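Local structure of alpha-11 giardin (Giardia intestinalis, 2II2) at residues D130-T135 with L141-I146; T151-G154 with S158-E161; R180-S185 with Y227-P232. The protein binds calcium as a member of the annexin family and probably takes part in attaching the parasite to the intestinal mucosa and in remodelling its cytoskeleton. One frame throughout, in Å; residues are numbered along the deposited sequence.

Interaction 1 of 3, residues D130-T135 with L141-I146; sequences DQIPLT and LCHLAI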
loop_
_atom_site.group_PDB
_atom_site.type_symbol
_atom_site.label_atom_id
_atom_site.label_comp_id
_atom_site.label_asym_id
_atom_site.label_seq_id
_atom_site.Cartn_x
_atom_site.Cartn_y
_atom_site.Cartn_z
ATOM N N ASP A 130 -17.180 -11.744 8.442
ATOM C CA ASP A 130 -18.481 -11.102 8.601
ATOM C C ASP A 130 -18.778 -10.037 7.534
ATOM O O ASP A 130 -19.946 -9.827 7.184
ATOM C CB ASP A 130 -18.608 -10.466 9.984
ATOM C CG ASP A 130 -19.056 -11.447 11.038
ATOM O OD1 ASP A 130 -20.011 -12.213 10.770
ATOM O OD2 ASP A 130 -18.462 -11.431 12.137
ATOM N N GLN A 131 -17.736 -9.378 7.021
ATOM C CA GLN A 131 -17.940 -8.158 6.240
ATOM C C GLN A 131 -17.503 -8.241 4.773
ATOM O O GLN A 131 -17.747 -7.301 4.021
ATOM C CB GLN A 131 -17.255 -6.957 6.907
ATOM C CG GLN A 131 -17.787 -6.614 8.286
ATOM C CD GLN A 131 -17.097 -5.416 8.906
ATOM O OE1 GLN A 131 -16.793 -4.450 8.226
ATOM N NE2 GLN A 131 -16.858 -5.480 10.210
ATOM N N ILE A 132 -16.807 -9.320 4.401
ATOM C CA ILE A 132 -16.313 -9.506 3.036
ATOM C C ILE A 132 -16.784 -10.845 2.486
ATOM O O ILE A 132 -16.105 -11.855 2.661
ATOM C CB ILE A 132 -14.742 -9.443 2.968
ATOM C CG1 ILE A 132 -14.243 -8.123 3.562
ATOM C CG2 ILE A 132 -14.289 -9.555 1.520
ATOM C CD1 ILE A 132 -12.703 -8.021 3.629
ATOM N N PRO A 133 -17.951 -10.844 1.822
ATOM C CA PRO A 133 -18.423 -12.080 1.179
ATOM C C PRO A 133 -17.399 -12.558 0.164
ATOM O O PRO A 133 -16.704 -11.742 -0.467
ATOM C CB PRO A 133 -19.707 -11.640 0.475
ATOM C CG PRO A 133 -20.176 -10.478 1.287
ATOM C CD PRO A 133 -18.918 -9.752 1.665
ATOM N N LEU A 134 -17.308 -13.880 0.038
ATOM C CA LEU A 134 -16.374 -14.497 -0.910
ATOM C C LEU A 134 -16.978 -14.672 -2.275
ATOM O O LEU A 134 -17.727 -15.627 -2.523
ATOM C CB LEU A 134 -15.837 -15.824 -0.389
ATOM C CG LEU A 134 -14.789 -15.668 0.714
ATOM C CD1 LEU A 134 -14.469 -17.003 1.398
ATOM C CD2 LEU A 134 -13.501 -15.032 0.189
ATOM N N THR A 135 -16.680 -13.734 -3.163
ATOM C CA THR A 135 -17.260 -13.750 -4.497
ATOM C C THR A 135 -16.117 -13.523 -5.505
ATOM O O THR A 135 -15.721 -14.409 -6.273
ATOM C CB THR A 135 -18.387 -12.683 -4.616
ATOM O OG1 THR A 135 -17.879 -11.388 -4.243
ATOM C CG2 THR A 135 -19.591 -13.037 -3.698
ATOM N N LEU A 141 -8.575 -12.508 -2.277
ATOM C CA LEU A 141 -7.248 -11.993 -1.912
ATOM C C LEU A 141 -7.233 -11.586 -0.451
ATOM O O LEU A 141 -6.255 -11.857 0.249
ATOM C CB LEU A 141 -6.884 -10.808 -2.792
ATOM C CG LEU A 141 -6.402 -11.170 -4.196
ATOM C CD1 LEU A 141 -6.564 -9.982 -5.148
ATOM C CD2 LEU A 141 -4.944 -11.641 -4.130
ATOM N N CYS A 142 -8.306 -10.926 0.000
ATOM C CA CYS A 142 -8.340 -10.460 1.391
ATOM C C CYS A 142 -8.235 -11.632 2.364
ATOM O O CYS A 142 -7.392 -11.652 3.282
ATOM C CB CYS A 142 -9.591 -9.656 1.703
ATOM S SG CYS A 142 -9.678 -8.089 0.800
ATOM N N HIS A 143 -9.106 -12.618 2.170
ATOM C CA HIS A 143 -9.169 -13.747 3.092
ATOM C C HIS A 143 -7.916 -14.622 3.022
ATOM O O HIS A 143 -7.338 -15.015 4.043
ATOM C CB HIS A 143 -10.384 -14.624 2.786
ATOM C CG HIS A 143 -11.691 -14.029 3.202
ATOM N ND1 HIS A 143 -12.434 -14.548 4.241
ATOM C CD2 HIS A 143 -12.409 -12.995 2.697
ATOM C CE1 HIS A 143 -13.561 -13.859 4.348
ATOM N NE2 HIS A 143 -13.575 -12.915 3.422
ATOM N N LEU A 144 -7.523 -14.993 1.807
ATOM C CA LEU A 144 -6.413 -15.937 1.678
ATOM C C LEU A 144 -5.077 -15.312 2.071
ATOM O O LEU A 144 -4.208 -15.997 2.607
ATOM C CB LEU A 144 -6.341 -16.602 0.295
ATOM C CG LEU A 144 -7.565 -17.446 -0.079
ATOM C CD1 LEU A 144 -7.355 -18.108 -1.443
ATOM C CD2 LEU A 144 -7.940 -18.471 0.983
ATOM N N ALA A 145 -4.924 -14.007 1.857
ATOM C CA ALA A 145 -3.702 -13.326 2.276
ATOM C C ALA A 145 -3.425 -13.524 3.761
ATOM O O ALA A 145 -2.274 -13.674 4.174
ATOM C CB ALA A 145 -3.778 -11.822 1.970
ATOM N N ILE A 146 -4.471 -13.490 4.573
ATOM C CA ILE A 146 -4.270 -13.611 6.001
ATOM C C ILE A 146 -4.349 -15.057 6.516
ATOM O O ILE A 146 -3.846 -15.346 7.590
ATOM C CB ILE A 146 -5.105 -12.579 6.814
ATOM C CG1 ILE A 146 -6.601 -12.862 6.708
ATOM C CG2 ILE A 146 -4.723 -11.099 6.419
ATOM C CD1 ILE A 146 -7.440 -12.048 7.737
#
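The imidazole of H143 is the one flat group in this contact, and L134 and I132 each use a different part of it. Over one face stands L134 CD2, 3.4 Å from H143 CD2 and displaced from the middle of the ring toward its rim. With L134 CD2 3.7 Å from the centroid of the H143 ring and 26° off the normal, this is a CH-pi contact. In the ring plane, at the edge, lies the branch methyl of I132, whose CG2 is 3.9 Å from H143 NE2. The same edge carries the polar link: H143 NE2 donates to I132 O at 2.8 Å with an N-H...O angle of 150°. The oxygen is tilted somewhat from the ring plane, whereas the nitrogen lies in the plane of the carbonyl. Face and edge contacts together help to fix the rotation of the imidazole and give its NE2 hydrogen a defined acceptor inside a buried contact.

The arrangement sits at a helix-to-helix turn of the all-helical annexin fold. I132 is the first residue to leave helical geometry after helix 124-131, and a side chain from the following helix, 137-147, binds its carbonyl. F128 of the earlier helix also touches both H143 and C142.

The aliphatic side of the joint is made by the other branch of I132. Its CG1 arm runs anti to the carbonyl carbon (chi1 -56°) and extends to CD1, which rests 4.0 Å from C142 CB and 4.1 Å from C142 SG. I132 therefore sends its two branches to neighbouring residues of the helix, CG2 to the imidazole and CD1 to the cysteine. C142 also packs against F94 and I97 of helix 94-102.

Interaction 2 of 3, residues T151-G154 with S158-E161; sequences TPRG and SDAE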
loop_
_atom_site.group_PDB
_atom_site.type_symbol
_atom_site.label_atom_id
_atom_site.label_comp_id
_atom_site.label_asym_id
_atom_site.label_seq_id
_atom_site.Cartn_x
_atom_site.Cartn_y
_atom_site.Cartn_z
ATOM N N THR A 151 4.234 -22.373 0.451
ATOM C CA THR A 151 4.862 -23.684 0.515
ATOM C C THR A 151 5.201 -24.114 -0.904
ATOM O O THR A 151 4.460 -23.825 -1.845
ATOM C CB THR A 151 3.954 -24.773 1.162
ATOM O OG1 THR A 151 2.756 -24.935 0.409
ATOM C CG2 THR A 151 3.597 -24.471 2.612
ATOM N N PRO A 152 6.348 -24.784 -1.072
ATOM C CA PRO A 152 6.680 -25.266 -2.409
ATOM C C PRO A 152 5.704 -26.331 -2.892
ATOM O O PRO A 152 5.227 -27.141 -2.082
ATOM C CB PRO A 152 8.065 -25.892 -2.221
ATOM C CG PRO A 152 8.583 -25.307 -0.966
ATOM C CD PRO A 152 7.412 -25.083 -0.092
ATOM N N ARG A 153 5.439 -26.357 -4.204
ATOM C CA ARG A 153 4.592 -27.392 -4.803
ATOM C C ARG A 153 5.336 -28.289 -5.758
ATOM O O ARG A 153 4.837 -29.355 -6.073
ATOM C CB ARG A 153 3.387 -26.777 -5.515
ATOM C CG ARG A 153 2.479 -25.983 -4.580
ATOM C CD ARG A 153 1.327 -25.314 -5.333
ATOM N NE ARG A 153 1.784 -24.309 -6.290
ATOM C CZ ARG A 153 1.816 -22.993 -6.075
ATOM N NH1 ARG A 153 1.440 -22.469 -4.903
ATOM N NH2 ARG A 153 2.223 -22.188 -7.054
ATOM N N GLY A 154 6.491 -27.856 -6.268
ATOM C CA GLY A 154 7.227 -28.696 -7.222
ATOM C C GLY A 154 6.455 -28.943 -8.506
ATOM O O GLY A 154 6.594 -29.980 -9.137
ATOM N N SER A 158 3.059 -26.951 -14.530
ATOM C CA SER A 158 1.612 -27.050 -14.458
ATOM C C SER A 158 0.984 -25.798 -13.836
ATOM O O SER A 158 -0.110 -25.398 -14.241
ATOM C CB SER A 158 1.137 -28.325 -13.771
ATOM O OG SER A 158 1.614 -28.458 -12.458
ATOM N N ASP A 159 1.672 -25.151 -12.897
ATOM C CA ASP A 159 1.156 -23.930 -12.304
ATOM C C ASP A 159 1.099 -22.799 -13.330
ATOM O O ASP A 159 0.146 -22.017 -13.357
ATOM C CB ASP A 159 2.040 -23.524 -11.134
ATOM C CG ASP A 159 1.875 -24.404 -9.906
ATOM O OD1 ASP A 159 0.966 -25.260 -9.871
ATOM O OD2 ASP A 159 2.701 -24.224 -8.978
ATOM N N ALA A 160 2.114 -22.700 -14.177
ATOM C CA ALA A 160 2.063 -21.742 -15.267
ATOM C C ALA A 160 0.872 -21.997 -16.214
ATOM O O ALA A 160 0.228 -21.060 -16.663
ATOM C CB ALA A 160 3.365 -21.736 -16.029
ATOM N N GLU A 161 0.588 -23.279 -16.476
ATOM C CA GLU A 161 -0.553 -23.646 -17.284
ATOM C C GLU A 161 -1.880 -23.285 -16.592
ATOM O O GLU A 161 -2.804 -22.856 -17.255
ATOM C CB GLU A 161 -0.505 -25.133 -17.650
ATOM C CG GLU A 161 0.498 -25.479 -18.736
ATOM C CD GLU A 161 0.081 -25.077 -20.150
ATOM O OE1 GLU A 161 -1.004 -24.484 -20.361
ATOM O OE2 GLU A 161 0.883 -25.369 -21.063
#
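A bend at chi3 (-64°) turns the otherwise extended side chain of R153, so that the NE side of its guanidinium faces D159. The aspartate, with CG anti to its own carbonyl carbon (chi1 -73°), reaches out from helix 156-169 to meet it. The grip is side-on, and both donors converge on one oxygen: R153 NE lies 2.8 Å from D159 OD2, and R153 NH2 is also 2.8 Å from D159 OD2. That oxygen sits at the guanidinium edge, in its plane. The guanidinium and carboxylate planes are turned 61° apart, and both nitrogens approach the carboxylate from the same face.

This salt bridge joins the loop after helix 137-147 to the first half of the helix that follows it in the annexin fold. S155 OG bonds D159 OD1, while R153 NH2 reaches S185 OG as well. E189 accepts from the backbone nitrogens of R153 and G154. For the buried aspartate, two charged N-H donors on OD2 and a hydroxyl at OD1 would be expected to stabilise the ionised form, with negative charge drawn toward OD2.

Interaction 3 of 3, residues R180-S185 with Y227-P232; sequences RLIITS and YYNLAP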
loop_
_atom_site.group_PDB
_atom_site.type_symbol
_atom_site.label_atom_id
_atom_site.label_comp_id
_atom_site.label_asym_id
_atom_site.label_seq_id
_atom_site.Cartn_x
_atom_site.Cartn_y
_atom_site.Cartn_z
ATOM N N ARG A 180 -5.321 -18.506 -4.836
ATOM C CA ARG A 180 -4.611 -19.465 -4.007
ATOM C C ARG A 180 -3.240 -19.744 -4.581
ATOM O O ARG A 180 -2.254 -19.773 -3.827
ATOM C CB ARG A 180 -5.411 -20.748 -3.899
ATOM C CG ARG A 180 -4.796 -21.787 -3.037
ATOM C CD ARG A 180 -5.772 -22.943 -2.879
ATOM N NE ARG A 180 -7.076 -22.510 -2.369
ATOM C CZ ARG A 180 -7.351 -22.304 -1.081
ATOM N NH1 ARG A 180 -6.422 -22.462 -0.142
ATOM N NH2 ARG A 180 -8.563 -21.920 -0.725
ATOM N N LEU A 181 -3.179 -19.956 -5.907
ATOM C CA LEU A 181 -1.874 -20.223 -6.533
ATOM C C LEU A 181 -0.864 -19.125 -6.238
ATOM O O LEU A 181 0.260 -19.397 -5.765
ATOM C CB LEU A 181 -2.040 -20.446 -8.025
ATOM C CG LEU A 181 -0.830 -20.931 -8.838
ATOM C CD1 LEU A 181 -1.324 -21.562 -10.118
ATOM C CD2 LEU A 181 0.147 -19.800 -9.166
ATOM N N ILE A 182 -1.287 -17.888 -6.474
ATOM C CA ILE A 182 -0.363 -16.769 -6.297
ATOM C C ILE A 182 0.020 -16.576 -4.825
ATOM O O ILE A 182 1.200 -16.477 -4.484
ATOM C CB ILE A 182 -0.971 -15.484 -6.863
ATOM C CG1 ILE A 182 -1.141 -15.583 -8.380
ATOM C CG2 ILE A 182 -0.092 -14.295 -6.559
ATOM C CD1 ILE A 182 -1.988 -14.489 -8.987
ATOM N N ILE A 183 -0.992 -16.540 -3.954
ATOM C CA ILE A 183 -0.760 -16.257 -2.537
ATOM C C ILE A 183 0.071 -17.312 -1.803
ATOM O O ILE A 183 0.771 -16.974 -0.832
ATOM C CB ILE A 183 -2.116 -16.029 -1.768
ATOM C CG1 ILE A 183 -2.822 -14.756 -2.223
ATOM C CG2 ILE A 183 -1.944 -16.164 -0.236
ATOM C CD1 ILE A 183 -2.168 -13.509 -1.759
ATOM N N THR A 184 0.002 -18.563 -2.257
ATOM C CA THR A 184 0.726 -19.633 -1.584
ATOM C C THR A 184 2.049 -19.981 -2.246
ATOM O O THR A 184 2.728 -20.898 -1.788
ATOM C CB THR A 184 -0.112 -20.937 -1.473
ATOM O OG1 THR A 184 -0.381 -21.455 -2.780
ATOM C CG2 THR A 184 -1.428 -20.720 -0.730
ATOM N N SER A 185 2.447 -19.270 -3.294
ATOM C CA SER A 185 3.710 -19.580 -3.964
ATOM C C SER A 185 4.869 -19.057 -3.176
ATOM O O SER A 185 4.848 -17.916 -2.721
ATOM C CB SER A 185 3.780 -18.939 -5.356
ATOM O OG SER A 185 2.825 -19.458 -6.266
ATOM N N TYR A 227 3.102 -9.313 -8.205
ATOM C CA TYR A 227 4.373 -8.603 -8.131
ATOM C C TYR A 227 5.069 -8.785 -6.793
ATOM O O TYR A 227 6.286 -8.786 -6.760
ATOM C CB TYR A 227 4.210 -7.127 -8.504
ATOM C CG TYR A 227 4.185 -6.895 -10.000
ATOM C CD1 TYR A 227 3.153 -6.206 -10.609
ATOM C CD2 TYR A 227 5.226 -7.363 -10.807
ATOM C CE1 TYR A 227 3.148 -5.979 -12.003
ATOM C CE2 TYR A 227 5.226 -7.138 -12.187
ATOM C CZ TYR A 227 4.191 -6.448 -12.778
ATOM O OH TYR A 227 4.244 -6.211 -14.129
ATOM N N TYR A 228 4.308 -8.912 -5.705
ATOM C CA TYR A 228 4.888 -9.099 -4.382
ATOM C C TYR A 228 5.785 -10.330 -4.369
ATOM O O TYR A 228 6.849 -10.327 -3.765
ATOM C CB TYR A 228 3.784 -9.213 -3.314
ATOM C CG TYR A 228 4.401 -9.267 -1.930
ATOM C CD1 TYR A 228 4.698 -8.084 -1.243
ATOM C CD2 TYR A 228 4.688 -10.467 -1.324
ATOM C CE1 TYR A 228 5.299 -8.109 0.015
ATOM C CE2 TYR A 228 5.299 -10.500 -0.063
ATOM C CZ TYR A 228 5.598 -9.318 0.606
ATOM O OH TYR A 228 6.206 -9.337 1.843
ATOM N N ASN A 229 5.314 -11.376 -5.048
ATOM C CA ASN A 229 6.085 -12.602 -5.150
ATOM C C ASN A 229 7.443 -12.416 -5.846
ATOM O O ASN A 229 8.400 -13.112 -5.551
ATOM C CB ASN A 229 5.331 -13.683 -5.877
ATOM C CG ASN A 229 4.184 -14.258 -5.075
ATOM O OD1 ASN A 229 4.116 -14.082 -3.858
ATOM N ND2 ASN A 229 3.284 -14.952 -5.746
ATOM N N LEU A 230 7.462 -11.536 -6.837
ATOM C CA LEU A 230 8.700 -11.229 -7.558
ATOM C C LEU A 230 9.646 -10.347 -6.731
ATOM O O LEU A 230 10.849 -10.649 -6.625
ATOM C CB LEU A 230 8.373 -10.614 -8.913
ATOM C CG LEU A 230 7.606 -11.533 -9.889
ATOM C CD1 LEU A 230 7.208 -10.783 -11.170
ATOM C CD2 LEU A 230 8.342 -12.824 -10.224
ATOM N N ALA A 231 9.103 -9.302 -6.097
ATOM C CA ALA A 231 9.834 -8.519 -5.100
ATOM C C ALA A 231 8.834 -7.648 -4.359
ATOM O O ALA A 231 8.014 -7.010 -4.972
ATOM C CB ALA A 231 10.851 -7.600 -5.757
ATOM N N PRO A 232 8.868 -7.604 -3.034
ATOM C CA PRO A 232 7.950 -6.724 -2.318
ATOM C C PRO A 232 7.893 -5.302 -2.848
ATOM O O PRO A 232 6.808 -4.727 -2.980
ATOM C CB PRO A 232 8.466 -6.808 -0.896
ATOM C CG PRO A 232 8.898 -8.253 -0.817
ATOM C CD PRO A 232 9.621 -8.477 -2.120
#
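N229 and I182 meet at about a right angle, the carboxamide of the asparagine reaching the isoleucine's backbone oxygen and passing its CG2. The setting is the helical bundle of the annexin fold: N229 lies near the end of helix 216-230, and I182 in the last turns of helix 175-184. With CG anti to its carbonyl carbon (chi1 -72°), N229 presents ND2 to I182 O at 2.9 Å, and the N-H...O angle of 168° makes the bond nearly straight. The acceptor lies close to the amide plane of N229, but the donor is tilted from the plane of the carbonyl.

The tilt goes with a second donor: S185 N approaches I182 O from the opposite face of the carbonyl, so one oxygen is shared by the backbone of the turn that follows and a side chain from another helix. Hydrocarbon lies beside the amide, with I182 CG2 3.5 Å from N229 ND2 and S185 CB 4.0 Å from the same nitrogen. Y190 of helix 187-201 touches I182, S185 and N229, so a third helix meets this buried junction.

Two hydroxyls near the end of segment 180-185 fold back onto carbonyls one turn earlier. T184 OG1 donates to R180 O, which also accepts from T184 N, the two donors standing on opposite faces of the carbonyl. One residue on, the S185 hydroxyl also folds back along the chain, and its OG donates to L181 O at 2.6 Å.

In the fold
From the N terminus, interaction 1 comes first, closing the short turn between helices 124-131 and 137-147. Interaction 2 follows, closing the still shorter connection into helix 156-169. Interaction 3 spans a far longer, mostly helical excursion of 41 residues to bring helices 175-184 and 216-230 together. The three follow in series; none nests within or crosses another. They are coupled in space through segment 180-185: L141 and L144 of interaction 1 pack on I183 and R180, while T151 N and R153 NH2 of interaction 2 probably hydrogen-bond T184 O and S185 OG. Interactions 1 and 2 do not touch, their nearest atoms being about 10 Å apart.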